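Local coordinates for protein cadherin-related family member 2 (Homo sapiens, PDB 5CZR) that forms calcium-dependent heterophilic adhesion complexes with CDHR5 on adjacent microvilli, controlling the packing of microvilli at the apical surface of epithelial cells, at residues Y72-T77 with M91-E96; S143-I148 with Q182-A187. One frame throughout, in Å; residues are numbered along the deposited sequence.

Both contacts are antiparallel strand pairs, one in each of the two N-terminal cadherin repeats, with centres about 42 Å apart on opposite sides of the chain's centre. They do not touch and share no strand, but they sample comparable four-stranded mixed sheets. Contact 1 pairs strand 73-81 with strand 86-96 in the first repeat; contact 2 pairs strand 180-189 with strand 140-148, an outermost strand of its sheet, in the second. Contact 1 is partly buried, in regular register, and built round a phenylalanine ring on valine. Contact 2 lies at the surface, contains a beta bulge, and has mostly charged or polar side chains on one face and aliphatic ones on the other.

Contact 1. Residues Y72-T77 with M91-E96; sequences YTFKVT and MLVIVE
The Phe74 ring lies with one face on Val93, whose CB sits 3.9 Å from the ring centroid and 11° off the normal, a CH-pi contact. The two Val93 methyls fall on different sides of the outer ring: CG1 is 3.7 Å from Phe74 CZ and CG2 is 3.8 Å from Phe74 CE2. Val95 CG2 comes obliquely to Phe74 CE1. The ring reaches this position because Phe74 CG stands between the backbone N and the carbonyl carbon (chi1 60°), and it also stacks with Phe50. On the same buried face, Val76 and Met91 lie side by side, CG2 of Val76 being 4.0 Å from CB of Met91.

On the other face of the sheet, the Lys75 chain bends at chi2, and its CD, CE and NZ pass Leu92 CD1, NZ at 3.9 Å. The backbones are joined by paired bonds at Phe74-Val93 and Val76-Met91; in the shortest, Val93 N meets Phe74 O at 2.7 Å. Beyond them, Tyr72 O accepts hydrogen bonds from Val95 N, which lies 33° out of the carbonyl plane, and from a water that also donates to Val95 O, joining the two carbonyls at this end of the pair. The arrangement is the beta hairpin of strands 73-81 and 86-96, the F and G strands of a cadherin repeat, with its aromatic and valine side chains packed into the Greek-key sandwich.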
loop_
_atom_site.group_PDB
_atom_site.type_symbol
_atom_site.label_atom_id
_atom_site.label_comp_id
_atom_site.label_asym_id
_atom_site.label_seq_id
_atom_site.Cartn_x
_atom_site.Cartn_y
_atom_site.Cartn_z
ATOM N N TYR A 72 -10.254 7.789 -2.497
ATOM C CA TYR A 72 -9.474 8.244 -1.349
ATOM C C TYR A 72 -10.176 9.282 -0.517
ATOM O O TYR A 72 -9.827 9.517 0.629
ATOM C CB TYR A 72 -8.071 8.719 -1.778
ATOM C CG TYR A 72 -8.001 10.180 -2.319
ATOM C CD1 TYR A 72 -8.910 10.674 -3.274
ATOM C CD2 TYR A 72 -7.087 11.066 -1.801
ATOM C CE1 TYR A 72 -8.887 12.003 -3.695
ATOM C CE2 TYR A 72 -7.004 12.395 -2.241
ATOM C CZ TYR A 72 -7.919 12.875 -3.170
ATOM O OH TYR A 72 -7.852 14.179 -3.580
ATOM N N THR A 73 -11.179 9.905 -1.119
ATOM C CA THR A 73 -12.176 10.645 -0.384
ATOM C C THR A 73 -13.508 10.495 -1.098
ATOM O O THR A 73 -13.537 10.211 -2.302
ATOM C CB THR A 73 -11.925 12.150 -0.350
ATOM O OG1 THR A 73 -12.061 12.642 -1.684
ATOM C CG2 THR A 73 -10.545 12.482 0.210
ATOM N N PHE A 74 -14.595 10.767 -0.372
ATOM C CA PHE A 74 -15.909 10.832 -0.976
ATOM C C PHE A 74 -16.899 11.537 -0.071
ATOM O O PHE A 74 -16.613 11.758 1.110
ATOM C CB PHE A 74 -16.416 9.446 -1.366
ATOM C CG PHE A 74 -16.554 8.482 -0.217
ATOM C CD1 PHE A 74 -15.493 7.703 0.179
ATOM C CD2 PHE A 74 -17.765 8.358 0.458
ATOM C CE1 PHE A 74 -15.612 6.816 1.226
ATOM C CE2 PHE A 74 -17.917 7.441 1.483
ATOM C CZ PHE A 74 -16.830 6.675 1.878
ATOM N N LYS A 75 -18.028 11.928 -0.651
ATOM C CA LYS A 75 -19.014 12.695 0.077
ATOM C C LYS A 75 -20.188 11.803 0.389
ATOM O O LYS A 75 -20.572 10.985 -0.420
ATOM C CB LYS A 75 -19.571 13.871 -0.758
ATOM C CG LYS A 75 -18.528 14.595 -1.622
ATOM C CD LYS A 75 -17.913 15.853 -1.016
ATOM C CE LYS A 75 -16.758 16.380 -1.878
ATOM N NZ LYS A 75 -16.177 17.578 -1.218
ATOM N N VAL A 76 -20.814 12.078 1.517
ATOM C CA VAL A 76 -22.097 11.502 1.810
ATOM C C VAL A 76 -23.012 12.571 2.356
ATOM O O VAL A 76 -22.558 13.605 2.826
ATOM C CB VAL A 76 -21.986 10.342 2.837
ATOM C CG1 VAL A 76 -21.289 9.164 2.212
ATOM C CG2 VAL A 76 -21.266 10.790 4.104
ATOM N N THR A 77 -24.307 12.329 2.253
ATOM C CA THR A 77 -25.288 13.202 2.869
ATOM C C THR A 77 -25.651 12.627 4.221
ATOM O O THR A 77 -26.019 11.452 4.337
ATOM C CB THR A 77 -26.536 13.367 1.982
ATOM O OG1 THR A 77 -26.129 13.953 0.753
ATOM C CG2 THR A 77 -27.541 14.314 2.634
ATOM N N MET A 91 -21.119 15.555 4.298
ATOM C CA MET A 91 -19.910 15.206 5.032
ATOM C C MET A 91 -18.844 14.660 4.075
ATOM O O MET A 91 -19.121 13.789 3.243
ATOM C CB MET A 91 -20.225 14.153 6.100
ATOM C CG MET A 91 -19.058 13.803 7.009
ATOM S SD MET A 91 -19.367 12.430 8.145
ATOM C CE MET A 91 -19.478 13.357 9.665
ATOM N N LEU A 92 -17.610 15.120 4.253
ATOM C CA LEU A 92 -16.466 14.584 3.494
ATOM C C LEU A 92 -15.831 13.406 4.245
ATOM O O LEU A 92 -15.448 13.538 5.407
ATOM C CB LEU A 92 -15.405 15.661 3.273
ATOM C CG LEU A 92 -14.152 15.235 2.489
ATOM C CD1 LEU A 92 -14.486 14.846 1.047
ATOM C CD2 LEU A 92 -13.092 16.347 2.498
ATOM N N VAL A 93 -15.772 12.249 3.601
ATOM C CA VAL A 93 -15.072 11.103 4.182
ATOM C C VAL A 93 -13.640 11.092 3.632
ATOM O O VAL A 93 -13.454 11.093 2.423
ATOM C CB VAL A 93 -15.763 9.784 3.867
ATOM C CG1 VAL A 93 -14.991 8.633 4.493
ATOM C CG2 VAL A 93 -17.186 9.790 4.408
ATOM N N ILE A 94 -12.662 11.152 4.529
ATOM C CA ILE A 94 -11.229 11.151 4.139
ATOM C C ILE A 94 -10.656 9.816 4.538
ATOM O O ILE A 94 -10.635 9.478 5.733
ATOM C CB ILE A 94 -10.464 12.263 4.857
ATOM C CG1 ILE A 94 -10.988 13.603 4.390
ATOM C CG2 ILE A 94 -8.949 12.161 4.606
ATOM C CD1 ILE A 94 -10.692 14.742 5.326
ATOM N N VAL A 95 -10.299 9.029 3.534
ATOM C CA VAL A 95 -9.789 7.714 3.753
ATOM C C VAL A 95 -8.257 7.822 3.919
ATOM O O VAL A 95 -7.606 8.424 3.092
ATOM C CB VAL A 95 -10.120 6.801 2.561
ATOM C CG1 VAL A 95 -9.564 5.395 2.783
ATOM C CG2 VAL A 95 -11.618 6.731 2.323
ATOM N N GLU A 96 -7.704 7.203 4.959
ATOM C CA GLU A 96 -6.249 7.136 5.149
ATOM C C GLU A 96 -5.618 5.896 4.523
ATOM O O GLU A 96 -6.159 4.786 4.615
ATOM C CB GLU A 96 -5.885 7.172 6.615
ATOM C CG GLU A 96 -6.017 8.579 7.200
ATOM C CD GLU A 96 -5.309 8.813 8.555
ATOM O OE1 GLU A 96 -5.089 7.867 9.334
ATOM O OE2 GLU A 96 -5.013 9.986 8.875
HETATM O O HOH W 1 -7.600 10.848 1.562
#

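Contact 2. Residues S143-I148 with Q182-A187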
loop_
_atom_site.group_PDB
_atom_site.type_symbol
_atom_site.label_atom_id
_atom_site.label_comp_id
_atom_site.label_asym_id
_atom_site.label_seq_id
_atom_site.Cartn_x
_atom_site.Cartn_y
_atom_site.Cartn_z
ATOM N N SER A 143 16.946 -6.178 -2.819
ATOM C CA SER A 143 17.900 -7.009 -2.211
ATOM C C SER A 143 18.246 -8.179 -3.073
ATOM O O SER A 143 17.372 -8.725 -3.756
ATOM C CB SER A 143 17.271 -7.664 -0.997
ATOM O OG SER A 143 17.229 -6.794 0.087
ATOM N N ILE A 144 19.482 -8.650 -2.939
ATOM C CA ILE A 144 19.851 -9.958 -3.471
ATOM C C ILE A 144 19.757 -10.964 -2.323
ATOM O O ILE A 144 20.478 -10.858 -1.371
ATOM C CB ILE A 144 21.273 -9.937 -4.051
ATOM C CG1 ILE A 144 21.332 -9.010 -5.267
ATOM C CG2 ILE A 144 21.657 -11.336 -4.470
ATOM C CD1 ILE A 144 22.728 -8.681 -5.762
ATOM N N GLU A 145 18.805 -11.876 -2.403
ATOM C CA GLU A 145 18.496 -12.766 -1.289
ATOM C C GLU A 145 19.367 -13.982 -1.321
ATOM O O GLU A 145 19.670 -14.554 -0.290
ATOM C CB GLU A 145 17.032 -13.209 -1.332
ATOM C CG GLU A 145 16.043 -12.150 -0.889
ATOM C CD GLU A 145 16.277 -11.715 0.541
ATOM O OE1 GLU A 145 16.174 -12.563 1.453
ATOM O OE2 GLU A 145 16.597 -10.530 0.736
ATOM N N LYS A 146 19.776 -14.384 -2.516
ATOM C CA LYS A 146 20.528 -15.595 -2.641
ATOM C C LYS A 146 21.239 -15.609 -3.957
ATOM O O LYS A 146 20.689 -15.179 -4.985
ATOM C CB LYS A 146 19.571 -16.776 -2.558
ATOM C CG LYS A 146 20.202 -18.139 -2.476
ATOM C CD LYS A 146 19.075 -19.175 -2.543
ATOM C CE LYS A 146 19.305 -20.340 -1.603
ATOM N NZ LYS A 146 18.654 -21.559 -2.142
ATOM N N VAL A 147 22.452 -16.160 -3.936
ATOM C CA VAL A 147 23.172 -16.425 -5.165
ATOM C C VAL A 147 23.518 -17.916 -5.278
ATOM O O VAL A 147 24.053 -18.504 -4.341
ATOM C CB VAL A 147 24.446 -15.586 -5.230
ATOM C CG1 VAL A 147 25.120 -15.786 -6.567
ATOM C CG2 VAL A 147 24.090 -14.125 -4.995
ATOM N N ILE A 148 23.298 -18.466 -6.468
ATOM C CA ILE A 148 23.679 -19.832 -6.813
ATOM C C ILE A 148 24.561 -19.817 -8.056
ATOM O O ILE A 148 24.207 -19.134 -9.014
ATOM C CB ILE A 148 22.426 -20.605 -7.115
ATOM C CG1 ILE A 148 21.708 -20.727 -5.778
ATOM C CG2 ILE A 148 22.737 -21.966 -7.687
ATOM C CD1 ILE A 148 20.611 -21.728 -5.613
ATOM N N GLN A 182 22.462 -17.749 -10.722
ATOM C CA GLN A 182 21.069 -17.375 -10.510
ATOM C C GLN A 182 20.945 -16.502 -9.281
ATOM O O GLN A 182 21.387 -16.893 -8.203
ATOM C CB GLN A 182 20.224 -18.604 -10.329
ATOM C CG GLN A 182 18.765 -18.323 -10.599
ATOM C CD GLN A 182 17.842 -19.293 -9.901
ATOM O OE1 GLN A 182 17.941 -19.583 -8.676
ATOM N NE2 GLN A 182 16.875 -19.754 -10.667
ATOM N N LEU A 183 20.395 -15.312 -9.466
ATOM C CA LEU A 183 20.232 -14.343 -8.394
ATOM C C LEU A 183 18.771 -14.303 -8.033
ATOM O O LEU A 183 17.934 -14.059 -8.906
ATOM C CB LEU A 183 20.645 -12.915 -8.806
ATOM C CG LEU A 183 22.100 -12.442 -8.777
ATOM C CD1 LEU A 183 22.943 -13.474 -9.457
ATOM C CD2 LEU A 183 22.309 -11.105 -9.444
ATOM N N GLU A 184 18.470 -14.529 -6.753
ATOM C CA GLU A 184 17.139 -14.381 -6.265
ATOM C C GLU A 184 17.032 -12.969 -5.729
ATOM O O GLU A 184 17.834 -12.560 -4.908
ATOM C CB GLU A 184 16.832 -15.389 -5.167
ATOM C CG GLU A 184 15.382 -15.325 -4.713
ATOM C CD GLU A 184 15.088 -16.181 -3.498
ATOM O OE1 GLU A 184 15.661 -17.269 -3.380
ATOM O OE2 GLU A 184 14.292 -15.756 -2.645
ATOM N N LEU A 185 16.058 -12.221 -6.230
ATOM C CA LEU A 185 15.879 -10.831 -5.831
ATOM C C LEU A 185 14.560 -10.672 -5.098
ATOM O O LEU A 185 13.559 -11.358 -5.393
ATOM C CB LEU A 185 15.909 -9.912 -7.061
ATOM C CG LEU A 185 17.057 -10.128 -8.047
ATOM C CD1 LEU A 185 16.818 -9.381 -9.337
ATOM C CD2 LEU A 185 18.397 -9.741 -7.432
ATOM N N LYS A 186 14.545 -9.711 -4.197
ATOM C CA LYS A 186 13.344 -9.338 -3.473
ATOM C C LYS A 186 13.242 -7.793 -3.455
ATOM O O LYS A 186 14.258 -7.076 -3.490
ATOM C CB LYS A 186 13.445 -9.873 -2.061
ATOM C CG LYS A 186 12.141 -9.934 -1.316
ATOM C CD LYS A 186 12.198 -10.499 0.134
ATOM C CE LYS A 186 10.991 -11.431 0.476
ATOM N NZ LYS A 186 10.890 -11.884 1.899
ATOM N N ALA A 187 12.009 -7.302 -3.434
ATOM C CA ALA A 187 11.726 -5.908 -3.201
ATOM C C ALA A 187 10.756 -5.774 -2.032
ATOM O O ALA A 187 9.726 -6.434 -2.024
ATOM C CB ALA A 187 11.124 -5.292 -4.463
HETATM O O HOH W 2 14.450 -5.942 -0.386
#
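Six backbone hydrogen bonds join Ser143-Ile148 to Gln182-Ala187, their regular pairing broken by a classic beta bulge in which Glu145 and Lys146 both face Glu184. Glu145 N donates to Glu184 O at 2.8 Å, whereas the return bond runs from Glu184 N to Lys146 O at 2.9 Å, nearly straight at 174°. The bulge therefore shifts the register by one residue between two regular pairs, Ser143-Lys186 and Ile148-Gln182, each closed by reciprocal N-H to O bonds. The strands are the C and F strands of the second cadherin repeat, with 140-148 an outermost strand of its sheet within the chain.

Around the bulge the Glu184 carboxylate meets the aliphatic parts of its neighbours. Glu184 runs out extended, its chi1 of -175° carrying CG away from the backbone N, and sets its carboxylate between Glu145 and Lys146: OE2 lies 4.0 Å from Glu145 CB, and OE1 lies 4.0 Å from Lys146 CD. The charged ends stay apart, Lys146 NZ being 5.4 Å from Glu184 OE1, so any attraction is probably modest. Cut back to an alanine, Glu184 would lose the carboxylate, which is likely to leave Lys146 without its nearby opposite charge and Glu145 CB less covered. Glu145 itself bends at chi2 and crosses Lys186, with CG 3.6 Å from Lys186 CB.

The opposite face is apolar and turns inward, where Ile144 and Leu183 also touch Phe158 of strand 158-160. There Ile144 and Leu185 lie side by side, and Ile144 CG1 packs 3.7 Å from Leu185 CD2.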